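Local structure of endolysin (Escherichia coli O157 typing phage 15, 7M5I) at residues A16-F20 with S156-K160; Y39-I44 with Y63-D67; D67-F71 with T95-I100; S106-R111 with A123-W127. The protein probably acts as a phage lysozyme that hydrolyses the beta-1,4 glycosidic bonds of host peptidoglycan, working with holin and spanin to burst the infected cell. All blocks are in the same frame, centred on the assembly; numbering follows the deposited sequence.

Contact 1: residues A16-F20 with S156-K160; sequences AIKFF and SVYPK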
loop_
_atom_site.group_PDB
_atom_site.type_symbol
_atom_site.label_atom_id
_atom_site.label_comp_id
_atom_site.label_asym_id
_atom_site.label_seq_id
_atom_site.Cartn_x
_atom_site.Cartn_y
_atom_site.Cartn_z
ATOM N N ALA A 16 -1.055 -8.500 4.635
ATOM C CA ALA A 16 -1.223 -8.320 3.188
ATOM C C ALA A 16 -0.140 -7.384 2.640
ATOM O O ALA A 16 0.496 -7.703 1.591
ATOM C CB ALA A 16 -2.617 -7.856 2.829
ATOM N N ILE A 17 0.143 -6.280 3.309
ATOM C CA ILE A 17 1.195 -5.334 2.822
ATOM C C ILE A 17 2.535 -6.062 2.873
ATOM O O ILE A 17 3.317 -5.911 1.903
ATOM C CB ILE A 17 1.163 -4.022 3.639
ATOM C CG1 ILE A 17 -0.176 -3.335 3.351
ATOM C CG2 ILE A 17 2.357 -3.169 3.244
ATOM C CD1 ILE A 17 -0.397 -2.027 4.093
ATOM N N LYS A 18 2.810 -6.814 3.935
ATOM C CA LYS A 18 4.062 -7.615 4.028
ATOM C C LYS A 18 4.146 -8.506 2.795
ATOM O O LYS A 18 5.226 -8.659 2.210
ATOM C CB LYS A 18 4.112 -8.433 5.319
ATOM C CG LYS A 18 4.326 -7.630 6.590
ATOM C CD LYS A 18 4.224 -8.530 7.786
ATOM C CE LYS A 18 4.569 -7.886 9.100
ATOM N NZ LYS A 18 4.150 -8.759 10.207
ATOM N N PHE A 19 3.069 -9.203 2.485
ATOM C CA PHE A 19 2.997 -10.175 1.373
ATOM C C PHE A 19 3.293 -9.486 0.042
ATOM O O PHE A 19 4.093 -9.963 -0.786
ATOM C CB PHE A 19 1.633 -10.816 1.403
ATOM C CG PHE A 19 1.400 -11.788 0.268
ATOM C CD1 PHE A 19 0.931 -11.363 -0.948
ATOM C CD2 PHE A 19 1.666 -13.124 0.451
ATOM C CE1 PHE A 19 0.718 -12.276 -1.982
ATOM C CE2 PHE A 19 1.448 -14.039 -0.586
ATOM C CZ PHE A 19 1.027 -13.591 -1.808
ATOM N N PHE A 20 2.705 -8.304 -0.176
ATOM C CA PHE A 20 2.905 -7.516 -1.414
ATOM C C PHE A 20 4.348 -6.987 -1.550
ATOM O O PHE A 20 4.882 -6.924 -2.705
ATOM C CB PHE A 20 1.926 -6.342 -1.490
ATOM C CG PHE A 20 0.477 -6.748 -1.566
ATOM C CD1 PHE A 20 0.051 -7.863 -2.324
ATOM C CD2 PHE A 20 -0.484 -5.980 -0.926
ATOM C CE1 PHE A 20 -1.287 -8.210 -2.362
ATOM C CE2 PHE A 20 -1.823 -6.335 -0.966
ATOM C CZ PHE A 20 -2.231 -7.450 -1.668
ATOM N N SER A 156 -13.329 -9.303 1.580
ATOM C CA SER A 156 -12.562 -9.593 2.800
ATOM C C SER A 156 -11.735 -10.881 2.615
ATOM O O SER A 156 -11.562 -11.680 3.535
ATOM C CB SER A 156 -13.528 -9.606 4.034
ATOM O OG SER A 156 -12.742 -9.432 5.212
ATOM N N VAL A 157 -11.226 -11.104 1.405
ATOM C CA VAL A 157 -10.369 -12.273 1.060
ATOM C C VAL A 157 -8.944 -11.737 0.923
ATOM O O VAL A 157 -8.709 -10.895 0.054
ATOM C CB VAL A 157 -10.840 -12.952 -0.245
ATOM C CG1 VAL A 157 -9.822 -13.909 -0.839
ATOM C CG2 VAL A 157 -12.151 -13.666 -0.043
ATOM N N TYR A 158 -8.075 -12.179 1.805
ATOM C CA TYR A 158 -6.701 -11.659 1.960
ATOM C C TYR A 158 -5.742 -12.673 1.354
ATOM O O TYR A 158 -6.093 -13.836 1.219
ATOM C CB TYR A 158 -6.366 -11.433 3.426
ATOM C CG TYR A 158 -7.083 -10.271 4.048
ATOM C CD1 TYR A 158 -8.431 -10.372 4.430
ATOM C CD2 TYR A 158 -6.426 -9.099 4.327
ATOM C CE1 TYR A 158 -9.081 -9.313 5.031
ATOM C CE2 TYR A 158 -7.084 -8.019 4.893
ATOM C CZ TYR A 158 -8.397 -8.134 5.274
ATOM O OH TYR A 158 -8.991 -7.083 5.930
ATOM N N PRO A 159 -4.579 -12.216 0.866
ATOM C CA PRO A 159 -3.655 -13.076 0.121
ATOM C C PRO A 159 -3.074 -14.211 0.963
ATOM O O PRO A 159 -2.907 -14.003 2.148
ATOM C CB PRO A 159 -2.488 -12.162 -0.243
ATOM C CG PRO A 159 -2.891 -10.770 0.088
ATOM C CD PRO A 159 -4.142 -10.831 0.931
ATOM N N LYS A 160 -2.654 -15.330 0.344
ATOM C CA LYS A 160 -1.821 -16.399 1.021
ATOM C C LYS A 160 -0.788 -17.041 0.070
ATOM O O LYS A 160 -1.047 -16.939 -1.161
ATOM C CB LYS A 160 -2.776 -17.459 1.568
ATOM C CG LYS A 160 -3.948 -17.760 0.635
ATOM C CD LYS A 160 -4.892 -18.855 1.101
ATOM C CE LYS A 160 -5.293 -18.698 2.552
ATOM N NZ LYS A 160 -6.640 -19.262 2.804
#

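Contact 2: residues Y39-I44 with Y63-D67; sequences YGTIRI and YLLAD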
loop_
_atom_site.group_PDB
_atom_site.type_symbol
_atom_site.label_atom_id
_atom_site.label_comp_id
_atom_site.label_asym_id
_atom_site.label_seq_id
_atom_site.Cartn_x
_atom_site.Cartn_y
_atom_site.Cartn_z
ATOM N N TYR A 39 10.516 -5.008 4.599
ATOM C CA TYR A 39 9.301 -5.045 3.764
ATOM C C TYR A 39 9.217 -3.792 2.902
ATOM O O TYR A 39 8.259 -2.979 3.071
ATOM C CB TYR A 39 8.053 -5.201 4.622
ATOM C CG TYR A 39 8.050 -6.427 5.513
ATOM C CD1 TYR A 39 7.739 -7.695 4.979
ATOM C CD2 TYR A 39 8.252 -6.341 6.871
ATOM C CE1 TYR A 39 7.644 -8.807 5.797
ATOM C CE2 TYR A 39 8.232 -7.462 7.690
ATOM C CZ TYR A 39 7.894 -8.712 7.154
ATOM O OH TYR A 39 7.836 -9.858 7.909
ATOM N N GLY A 40 10.217 -3.598 2.039
ATOM C CA GLY A 40 10.208 -2.477 1.075
ATOM C C GLY A 40 10.552 -1.120 1.702
ATOM O O GLY A 40 10.265 -0.063 1.120
ATOM N N THR A 41 11.207 -1.137 2.822
ATOM C CA THR A 41 11.612 0.063 3.552
ATOM C C THR A 41 12.796 0.724 2.832
ATOM O O THR A 41 13.790 0.039 2.563
ATOM C CB THR A 41 11.991 -0.268 4.995
ATOM O OG1 THR A 41 10.819 -0.782 5.621
ATOM C CG2 THR A 41 12.504 0.939 5.787
ATOM N N ILE A 42 12.728 2.046 2.611
ATOM C CA ILE A 42 13.888 2.810 2.063
ATOM C C ILE A 42 14.333 3.932 3.024
ATOM O O ILE A 42 15.365 4.548 2.726
ATOM C CB ILE A 42 13.585 3.366 0.659
ATOM C CG1 ILE A 42 12.516 4.472 0.675
ATOM C CG2 ILE A 42 13.276 2.207 -0.282
ATOM C CD1 ILE A 42 12.323 5.145 -0.687
ATOM N N ARG A 43 13.615 4.182 4.137
ATOM C CA ARG A 43 14.025 5.156 5.175
ATOM C C ARG A 43 13.703 4.576 6.560
ATOM O O ARG A 43 12.599 4.059 6.725
ATOM C CB ARG A 43 13.285 6.486 4.967
ATOM C CG ARG A 43 13.520 7.196 3.641
ATOM C CD ARG A 43 14.843 7.921 3.524
ATOM N NE ARG A 43 14.989 8.674 2.264
ATOM C CZ ARG A 43 15.413 8.192 1.070
ATOM N NH1 ARG A 43 15.770 6.933 0.906
ATOM N NH2 ARG A 43 15.488 8.987 0.015
ATOM N N ILE A 44 14.648 4.684 7.487
ATOM C CA ILE A 44 14.549 4.211 8.899
ATOM C C ILE A 44 14.777 5.422 9.791
ATOM O O ILE A 44 15.894 5.998 9.732
ATOM C CB ILE A 44 15.573 3.091 9.173
ATOM C CG1 ILE A 44 15.299 1.878 8.266
ATOM C CG2 ILE A 44 15.564 2.741 10.646
ATOM C CD1 ILE A 44 16.361 0.785 8.313
ATOM N N TYR A 63 9.840 -1.167 11.214
ATOM C CA TYR A 63 10.062 -0.130 10.192
ATOM C C TYR A 63 8.826 -0.024 9.312
ATOM O O TYR A 63 8.490 1.094 8.890
ATOM C CB TYR A 63 11.326 -0.432 9.382
ATOM C CG TYR A 63 12.573 -0.534 10.209
ATOM C CD1 TYR A 63 12.730 0.159 11.391
ATOM C CD2 TYR A 63 13.604 -1.341 9.787
ATOM C CE1 TYR A 63 13.857 0.009 12.183
ATOM C CE2 TYR A 63 14.752 -1.490 10.548
ATOM C CZ TYR A 63 14.893 -0.783 11.717
ATOM O OH TYR A 63 16.024 -0.885 12.474
ATOM N N LEU A 64 8.178 -1.129 9.006
ATOM C CA LEU A 64 6.986 -1.131 8.109
ATOM C C LEU A 64 5.848 -0.403 8.870
ATOM O O LEU A 64 5.174 0.479 8.245
ATOM C CB LEU A 64 6.562 -2.536 7.721
ATOM C CG LEU A 64 5.279 -2.614 6.886
ATOM C CD1 LEU A 64 5.486 -1.966 5.530
ATOM C CD2 LEU A 64 4.832 -4.063 6.737
ATOM N N LEU A 65 5.657 -0.700 10.141
ATOM C CA LEU A 65 4.637 -0.004 10.976
ATOM C C LEU A 65 4.883 1.514 10.956
ATOM O O LEU A 65 3.893 2.261 10.815
ATOM C CB LEU A 65 4.643 -0.545 12.401
ATOM C CG LEU A 65 4.038 -1.938 12.571
ATOM C CD1 LEU A 65 4.282 -2.453 13.974
ATOM C CD2 LEU A 65 2.563 -1.940 12.204
ATOM N N ALA A 66 6.131 1.938 11.062
ATOM C CA ALA A 66 6.463 3.381 11.115
ATOM C C ALA A 66 6.175 3.971 9.721
ATOM O O ALA A 66 5.591 5.062 9.673
ATOM C CB ALA A 66 7.893 3.590 11.507
ATOM N N ASP A 67 6.552 3.255 8.653
ATOM C CA ASP A 67 6.390 3.649 7.230
ATOM C C ASP A 67 4.884 3.884 6.939
ATOM O O ASP A 67 4.564 4.846 6.175
ATOM C CB ASP A 67 6.829 2.559 6.253
ATOM C CG ASP A 67 8.321 2.291 6.043
ATOM O OD1 ASP A 67 9.111 3.220 6.389
ATOM O OD2 ASP A 67 8.674 1.070 5.562
HETATM O O HOH W 1 10.654 3.769 3.967
HETATM O O HOH W 2 10.880 2.936 8.641
#

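Contact 3: residues D67-F71 with T95-I100; sequences DVEKF and TYNIGI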
loop_
_atom_site.group_PDB
_atom_site.type_symbol
_atom_site.label_atom_id
_atom_site.label_comp_id
_atom_site.label_asym_id
_atom_site.label_seq_id
_atom_site.Cartn_x
_atom_site.Cartn_y
_atom_site.Cartn_z
ATOM N N ASP A 67 6.552 3.255 8.653
ATOM C CA ASP A 67 6.390 3.649 7.230
ATOM C C ASP A 67 4.884 3.884 6.939
ATOM O O ASP A 67 4.564 4.846 6.175
ATOM C CB ASP A 67 6.829 2.559 6.253
ATOM C CG ASP A 67 8.321 2.291 6.043
ATOM O OD1 ASP A 67 9.111 3.220 6.389
ATOM O OD2 ASP A 67 8.674 1.070 5.562
ATOM N N VAL A 68 3.992 3.005 7.415
ATOM C CA VAL A 68 2.581 2.981 6.903
ATOM C C VAL A 68 1.765 4.045 7.651
ATOM O O VAL A 68 0.697 4.366 7.191
ATOM C CB VAL A 68 1.812 1.652 7.004
ATOM C CG1 VAL A 68 2.465 0.552 6.208
ATOM C CG2 VAL A 68 1.585 1.217 8.406
ATOM N N GLU A 69 2.249 4.580 8.757
ATOM C CA GLU A 69 1.477 5.442 9.693
ATOM C C GLU A 69 0.858 6.629 8.942
ATOM O O GLU A 69 -0.358 6.884 9.120
ATOM C CB GLU A 69 2.364 5.832 10.868
ATOM C CG GLU A 69 1.606 6.193 12.113
ATOM C CD GLU A 69 2.519 6.762 13.202
ATOM O OE1 GLU A 69 3.758 6.493 13.155
ATOM O OE2 GLU A 69 2.006 7.521 14.048
ATOM N N LYS A 70 1.627 7.320 8.104
ATOM C CA LYS A 70 1.118 8.544 7.431
ATOM C C LYS A 70 0.074 8.148 6.392
ATOM O O LYS A 70 -0.757 9.023 6.038
ATOM C CB LYS A 70 2.257 9.390 6.857
ATOM C CG LYS A 70 3.013 8.752 5.699
ATOM C CD LYS A 70 4.131 9.651 5.114
ATOM C CE LYS A 70 4.273 9.379 3.631
ATOM N NZ LYS A 70 5.384 10.115 2.984
ATOM N N PHE A 71 0.107 6.930 5.866
ATOM C CA PHE A 71 -0.839 6.410 4.856
ATOM C C PHE A 71 -2.166 6.028 5.501
ATOM O O PHE A 71 -3.232 6.358 4.907
ATOM C CB PHE A 71 -0.230 5.256 4.039
ATOM C CG PHE A 71 0.996 5.705 3.263
ATOM C CD1 PHE A 71 2.241 5.702 3.865
ATOM C CD2 PHE A 71 0.905 6.197 1.978
ATOM C CE1 PHE A 71 3.379 6.087 3.161
ATOM C CE2 PHE A 71 2.031 6.577 1.275
ATOM C CZ PHE A 71 3.270 6.530 1.872
ATOM N N THR A 95 -2.945 2.797 -1.256
ATOM C CA THR A 95 -2.399 4.158 -1.064
ATOM C C THR A 95 -0.897 4.061 -0.728
ATOM O O THR A 95 -0.137 4.923 -1.185
ATOM C CB THR A 95 -3.160 4.906 0.049
ATOM O OG1 THR A 95 -4.533 4.908 -0.312
ATOM C CG2 THR A 95 -2.678 6.322 0.223
ATOM N N TYR A 96 -0.503 3.053 0.028
ATOM C CA TYR A 96 0.903 2.826 0.406
ATOM C C TYR A 96 1.772 2.641 -0.844
ATOM O O TYR A 96 2.983 2.982 -0.841
ATOM C CB TYR A 96 1.001 1.615 1.328
ATOM C CG TYR A 96 2.386 1.474 1.905
ATOM C CD1 TYR A 96 2.910 2.530 2.638
ATOM C CD2 TYR A 96 3.169 0.354 1.722
ATOM C CE1 TYR A 96 4.174 2.462 3.192
ATOM C CE2 TYR A 96 4.438 0.259 2.272
ATOM C CZ TYR A 96 4.942 1.314 3.016
ATOM O OH TYR A 96 6.216 1.366 3.515
ATOM N N ASN A 97 1.182 2.138 -1.920
ATOM C CA ASN A 97 1.882 1.890 -3.203
ATOM C C ASN A 97 1.770 3.110 -4.105
ATOM O O ASN A 97 2.793 3.544 -4.688
ATOM C CB ASN A 97 1.337 0.592 -3.802
ATOM C CG ASN A 97 1.909 0.264 -5.163
ATOM O OD1 ASN A 97 1.188 0.193 -6.132
ATOM N ND2 ASN A 97 3.234 0.193 -5.244
ATOM N N ILE A 98 0.601 3.707 -4.271
ATOM C CA ILE A 98 0.435 4.782 -5.284
ATOM C C ILE A 98 0.771 6.167 -4.692
ATOM O O ILE A 98 1.040 7.082 -5.484
ATOM C CB ILE A 98 -0.937 4.769 -5.964
ATOM C CG1 ILE A 98 -2.059 5.218 -5.011
ATOM C CG2 ILE A 98 -1.194 3.420 -6.598
ATOM C CD1 ILE A 98 -3.373 5.369 -5.663
ATOM N N GLY A 99 0.774 6.291 -3.379
ATOM C CA GLY A 99 1.038 7.527 -2.635
ATOM C C GLY A 99 -0.243 8.287 -2.290
ATOM O O GLY A 99 -1.299 8.071 -2.933
ATOM N N ILE A 100 -0.074 9.252 -1.421
ATOM C CA ILE A 100 -1.182 10.006 -0.778
ATOM C C ILE A 100 -1.886 10.860 -1.826
ATOM O O ILE A 100 -3.114 10.776 -1.917
ATOM C CB ILE A 100 -0.649 10.796 0.428
ATOM C CG1 ILE A 100 -0.210 9.844 1.548
ATOM C CG2 ILE A 100 -1.723 11.772 0.903
ATOM C CD1 ILE A 100 0.400 10.525 2.743
#

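Contact 4: residues S106-R111 with A123-W127; sequences STFIKR and AMQWW. With PO4 (phosphate ion), chain C; PO4 (phosphate ion), chain D.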
loop_
_atom_site.group_PDB
_atom_site.type_symbol
_atom_site.label_atom_id
_atom_site.label_comp_id
_atom_site.label_asym_id
_atom_site.label_seq_id
_atom_site.Cartn_x
_atom_site.Cartn_y
_atom_site.Cartn_z
ATOM N N SER A 106 -8.102 10.387 -6.629
ATOM C CA SER A 106 -8.486 9.174 -7.397
ATOM C C SER A 106 -9.997 9.123 -7.634
ATOM O O SER A 106 -10.747 9.585 -6.797
ATOM C CB SER A 106 -8.027 7.911 -6.696
ATOM O OG SER A 106 -8.727 7.695 -5.467
ATOM N N THR A 107 -10.406 8.479 -8.707
ATOM C CA THR A 107 -11.786 8.030 -8.921
ATOM C C THR A 107 -12.187 6.996 -7.857
ATOM O O THR A 107 -13.359 7.033 -7.414
ATOM C CB THR A 107 -11.962 7.470 -10.330
ATOM O OG1 THR A 107 -11.643 8.501 -11.257
ATOM C CG2 THR A 107 -13.351 6.944 -10.558
ATOM N N PHE A 108 -11.305 6.069 -7.482
ATOM C CA PHE A 108 -11.716 4.995 -6.543
ATOM C C PHE A 108 -12.212 5.637 -5.236
ATOM O O PHE A 108 -13.234 5.171 -4.703
ATOM C CB PHE A 108 -10.673 3.885 -6.401
ATOM C CG PHE A 108 -9.405 4.208 -5.661
ATOM C CD1 PHE A 108 -9.359 4.201 -4.277
ATOM C CD2 PHE A 108 -8.202 4.377 -6.365
ATOM C CE1 PHE A 108 -8.163 4.409 -3.593
ATOM C CE2 PHE A 108 -7.025 4.616 -5.688
ATOM C CZ PHE A 108 -6.979 4.611 -4.304
ATOM N N ILE A 109 -11.563 6.666 -4.724
ATOM C CA ILE A 109 -11.934 7.210 -3.383
ATOM C C ILE A 109 -13.263 7.979 -3.512
ATOM O O ILE A 109 -14.066 7.910 -2.551
ATOM C CB ILE A 109 -10.828 8.087 -2.797
ATOM C CG1 ILE A 109 -10.977 8.182 -1.275
ATOM C CG2 ILE A 109 -10.820 9.462 -3.439
ATOM C CD1 ILE A 109 -10.574 6.901 -0.538
ATOM N N LYS A 110 -13.488 8.633 -4.655
ATOM C CA LYS A 110 -14.773 9.309 -4.970
ATOM C C LYS A 110 -15.904 8.277 -4.969
ATOM O O LYS A 110 -16.960 8.514 -4.360
ATOM C CB LYS A 110 -14.601 10.068 -6.284
ATOM C CG LYS A 110 -13.858 11.393 -6.138
ATOM C CD LYS A 110 -14.095 12.348 -7.346
ATOM C CE LYS A 110 -13.016 13.397 -7.614
ATOM N NZ LYS A 110 -11.721 12.837 -8.074
ATOM N N ARG A 111 -15.688 7.136 -5.615
ATOM C CA ARG A 111 -16.704 6.066 -5.714
ATOM C C ARG A 111 -16.927 5.462 -4.327
ATOM O O ARG A 111 -18.109 5.205 -3.962
ATOM C CB ARG A 111 -16.316 5.017 -6.759
ATOM C CG ARG A 111 -16.339 5.576 -8.174
ATOM C CD ARG A 111 -15.966 4.503 -9.171
ATOM N NE ARG A 111 -16.106 4.965 -10.529
ATOM C CZ ARG A 111 -15.840 4.243 -11.614
ATOM N NH1 ARG A 111 -15.458 2.993 -11.513
ATOM N NH2 ARG A 111 -15.992 4.784 -12.803
ATOM N N ALA A 123 -12.171 0.885 -10.171
ATOM C CA ALA A 123 -11.292 2.072 -10.334
ATOM C C ALA A 123 -9.957 1.886 -9.588
ATOM O O ALA A 123 -8.917 2.471 -9.994
ATOM C CB ALA A 123 -12.022 3.310 -9.881
ATOM N N MET A 124 -9.949 1.094 -8.513
ATOM C CA MET A 124 -8.720 0.770 -7.781
ATOM C C MET A 124 -7.712 0.141 -8.771
ATOM O O MET A 124 -6.496 0.438 -8.678
ATOM C CB MET A 124 -9.013 -0.211 -6.639
ATOM C CG MET A 124 -9.506 0.465 -5.418
ATOM S SD MET A 124 -10.095 -0.718 -4.175
ATOM C CE MET A 124 -8.608 -1.534 -3.621
ATOM N N GLN A 125 -8.203 -0.679 -9.658
ATOM C CA GLN A 125 -7.358 -1.537 -10.532
ATOM C C GLN A 125 -6.858 -0.761 -11.754
ATOM O O GLN A 125 -5.964 -1.269 -12.430
ATOM C CB GLN A 125 -8.172 -2.769 -10.850
ATOM C CG GLN A 125 -8.432 -3.588 -9.594
ATOM C CD GLN A 125 -9.054 -4.871 -9.993
ATOM O OE1 GLN A 125 -8.352 -5.756 -10.488
ATOM N NE2 GLN A 125 -10.380 -4.913 -9.832
ATOM N N TRP A 126 -7.271 0.489 -11.931
ATOM C CA TRP A 126 -6.713 1.354 -12.996
ATOM C C TRP A 126 -5.235 1.675 -12.701
ATOM O O TRP A 126 -4.531 2.049 -13.649
ATOM C CB TRP A 126 -7.519 2.646 -13.151
ATOM C CG TRP A 126 -8.946 2.439 -13.522
ATOM C CD1 TRP A 126 -9.559 1.298 -13.957
ATOM C CD2 TRP A 126 -9.963 3.464 -13.513
ATOM N NE1 TRP A 126 -10.882 1.548 -14.216
ATOM C CE2 TRP A 126 -11.161 2.862 -13.954
ATOM C CE3 TRP A 126 -9.960 4.822 -13.183
ATOM C CZ2 TRP A 126 -12.363 3.572 -14.067
ATOM C CZ3 TRP A 126 -11.135 5.536 -13.322
ATOM C CH2 TRP A 126 -12.309 4.919 -13.770
ATOM N N TRP A 127 -4.774 1.595 -11.464
ATOM C CA TRP A 127 -3.443 2.044 -11.025
ATOM C C TRP A 127 -2.424 0.900 -11.267
ATOM O O TRP A 127 -1.947 0.287 -10.289
ATOM C CB TRP A 127 -3.492 2.524 -9.581
ATOM C CG TRP A 127 -4.257 3.803 -9.456
ATOM C CD1 TRP A 127 -5.617 3.926 -9.253
ATOM C CD2 TRP A 127 -3.753 5.136 -9.542
ATOM N NE1 TRP A 127 -5.996 5.240 -9.264
ATOM C CE2 TRP A 127 -4.869 6.008 -9.383
ATOM C CE3 TRP A 127 -2.486 5.697 -9.722
ATOM C CZ2 TRP A 127 -4.748 7.390 -9.489
ATOM C CZ3 TRP A 127 -2.368 7.067 -9.819
ATOM C CH2 TRP A 127 -3.476 7.899 -9.671
HETATM P P PO4 C . -8.049 8.409 -11.563
HETATM O O1 PO4 C . -9.356 8.778 -12.267
HETATM O O2 PO4 C . -7.089 7.852 -12.609
HETATM O O3 PO4 C . -8.337 7.370 -10.511
HETATM O O4 PO4 C . -7.409 9.622 -10.911
HETATM P P PO4 D . -17.133 8.383 -11.817
HETATM O O1 PO4 D . -18.494 8.834 -12.337
HETATM O O2 PO4 D . -16.079 8.576 -12.918
HETATM O O3 PO4 D . -17.243 6.926 -11.428
HETATM O O4 PO4 D . -16.746 9.206 -10.580
HETATM O O HOH W 3 -9.019 5.241 -9.456
#

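Contact 1: residues A16-F20 with S156-K160
Pro159 lays its pyrrolidine ring against three side chains of helix 11-21. Its CB sits over one face of the Phe19 ring, off-centre toward the CD1-CE1 rim, 3.8 Å from the ring centroid and 19° off the normal: a CH-pi contact. The next ring carbon, CG, meets Phe20 at CZ, 3.8 Å away, with the two side chains crossing at about a right angle. CD completes the set, packing on Ala16 CB at 3.8 Å. Phe19 can offer its face because its CG stands anti to the backbone N (chi1 177°), whereas Phe20 CG lies anti to its carbonyl carbon (chi1 -63°), which carries CZ round to Pro159 CG. Ala16 CB also touches the rim of the Tyr158 ring, 4.3 Å from CD2 and near the ring plane. The Tyr158 hydroxyl turns to Asp89 on helix 85-98, so the tail is held on a second helix as well. Phe20 also touches Arg145, Met148 and Glu149 of helix 140-155, beside Glu21, a predicted active-site residue. Poorly ordered Lys160 ends the tail. With no hydrogen bond between the segments, the hold rests on the proline ring fitting Ala16, Phe19 and Phe20, and has little directional character.

Contact 2: residues Y39-I44 with Y63-D67
The Tyr63 ring carries Ile44 on one face. Ile44 CG2 lies 3.9 Å from the ring centroid, 24° off the normal and displaced toward CE1 and CZ, while Ile44 CD1 covers the other side of the same face, 3.6 Å from Tyr63 CE2. With CG1 beside the backbone N and CG2 anti to it (chi1 -61°), both branches of the isoleucine spread across the aromatic surface. The second flat group, Tyr39, is met obliquely by Leu64 CD2, which is 4.0 Å from Tyr39 CB; the two side chains cross at about a right angle.

Between these apolar patches lies the carboxylate of Asp67. Thr41 OG1 donates to Asp67 OD2 at 2.8 Å, meeting that oxygen on its syn side and 16° out of the carboxylate plane. The other oxygen, OD1, faces the backbone of the turn through water: water 1 donates to Asp67 OD1 at 2.9 Å and accepts from Ile42 N at 3.0 Å. Water 2 lies between OD1 and Arg43 O.

Tyr39 also packs on Lys18 of helix 11-21, close to the predicted catalytic Glu21. The chemistry is thus that of one helix carboxylate gathering a hydroxyl directly and a peptide N-H through water, which fixes the turn before strand 43-44 against helix 57-78 and would probably keep Asp67 ionised.

Contact 3: residues D67-F71 with T95-I100
Phe71 and Tyr96 form the tight part of this contact, a T-shaped pair in which the edge of the tyrosine points into the face of the phenylalanine. Their planes stand at 88° and their centroids are 5.0 Å apart. Tyr96 CD1 makes the closest approach, 3.5 Å from Phe71 CD1, and Tyr96 CA lies over the same phenylalanine ring. With CG anti to the backbone N (chi1 -171°), the tyrosine ring swings across to helix 57-78, where Val68 CG1 sits over one of its faces, 4.0 Å from the centroid. Tyr96 OH comes up alongside Asp67, 3.2 Å from Asp67 OD2, the oxygen that already takes the Thr41 bond.

Around the rest of the phenylalanine ring, Gly99 CA approaches the edge, Thr95 O lies obliquely near CD2, and Ile100 CG1 packs 3.8 Å from Phe71 CD2. The contact thins out toward solvent at Lys70. There the aliphatic part of an exposed lysine does the touching: its CE is 4.1 Å from Ile100 CD1, and that methyl also rests 3.8 Å from Lys70 O.

Helix 57-78 thus packs against the C-terminal end of helix 85-98 and the start of helix 100-104, across the turn at Gly99, whose phi is positive. Tyr96 also reaches Ile17 and the predicted active-site Glu21 of helix 11-21, while Asn97 and Ile98 turn to helix 140-155.

Contact 4: residues S106-R111 with A123-W127
The start of helix 107-113 comes down on the end of helix 117-124, with Phe108 and Ala123 CA atoms 4.8 Å apart, where the chain leaves that helix in a type I turn from Met124 to Trp127. Ser106 caps the first helix, its OG accepting from Ile109 N at 3.1 Å and also hydrogen-bonded to Met103 O. Ala123 CB fits against Phe108 CB, 3.8 Å away.

Phe108 CG lies between its own backbone N and carbonyl carbon (chi1 71°), which carries the ring toward Met124 and Trp127. Met124 CG lies 3.7 Å from Phe108 CB and meets the ring obliquely, off-centre, and Trp127 NE1 meets its edge near the ring plane. The ring also reaches Leu91 and Ile98 of helix 85-98. On the outer side Trp126 extends past Thr107 to Arg111: its CH2 lies over one face of the guanidinium, 3.8 Å from Arg111 NH2, with the two planes 74° apart. Arg111 NH1 bonds to Gly119 O; NE and, weakly, NH2 point to O3 of a phosphate ion, though the NE distance is too short to trust.

A second phosphate sits at the N-terminal end of helix 107-113, where Thr107 N donates to its O3 at 3.0 Å and Thr107 OG1 to its O1. One water connects the segments, accepting from Phe108 N and Trp127 NE1 and donating to Ala123 O and the phosphate O3. Both ions probably come from the crystallisation liquor; a backbone N-H and hydroxyl at the helix N terminus, and an arginine, would probably attract anions above the apolar layer.

From the N terminus, helix 11-21 comes first, and its partner in contact 1 is the C-terminal tail, so that contact closes a loop of nearly the whole chain and the other three lie within it. Contact 2 ties the turn before strand 43-44 to helix 57-78. Contact 3 begins at Asp67, where contact 2 ends, and carries the same helix on to helix 85-98. Contact 4 follows in series, a short loop joining helices 107-113 and 117-124. No loops cross. Ile17 packs on Leu64 and Tyr96, linking contact 1 to contacts 2 and 3, while Ile98 touches Phe108 and Trp127, carrying the packing from contact 3 to contact 4.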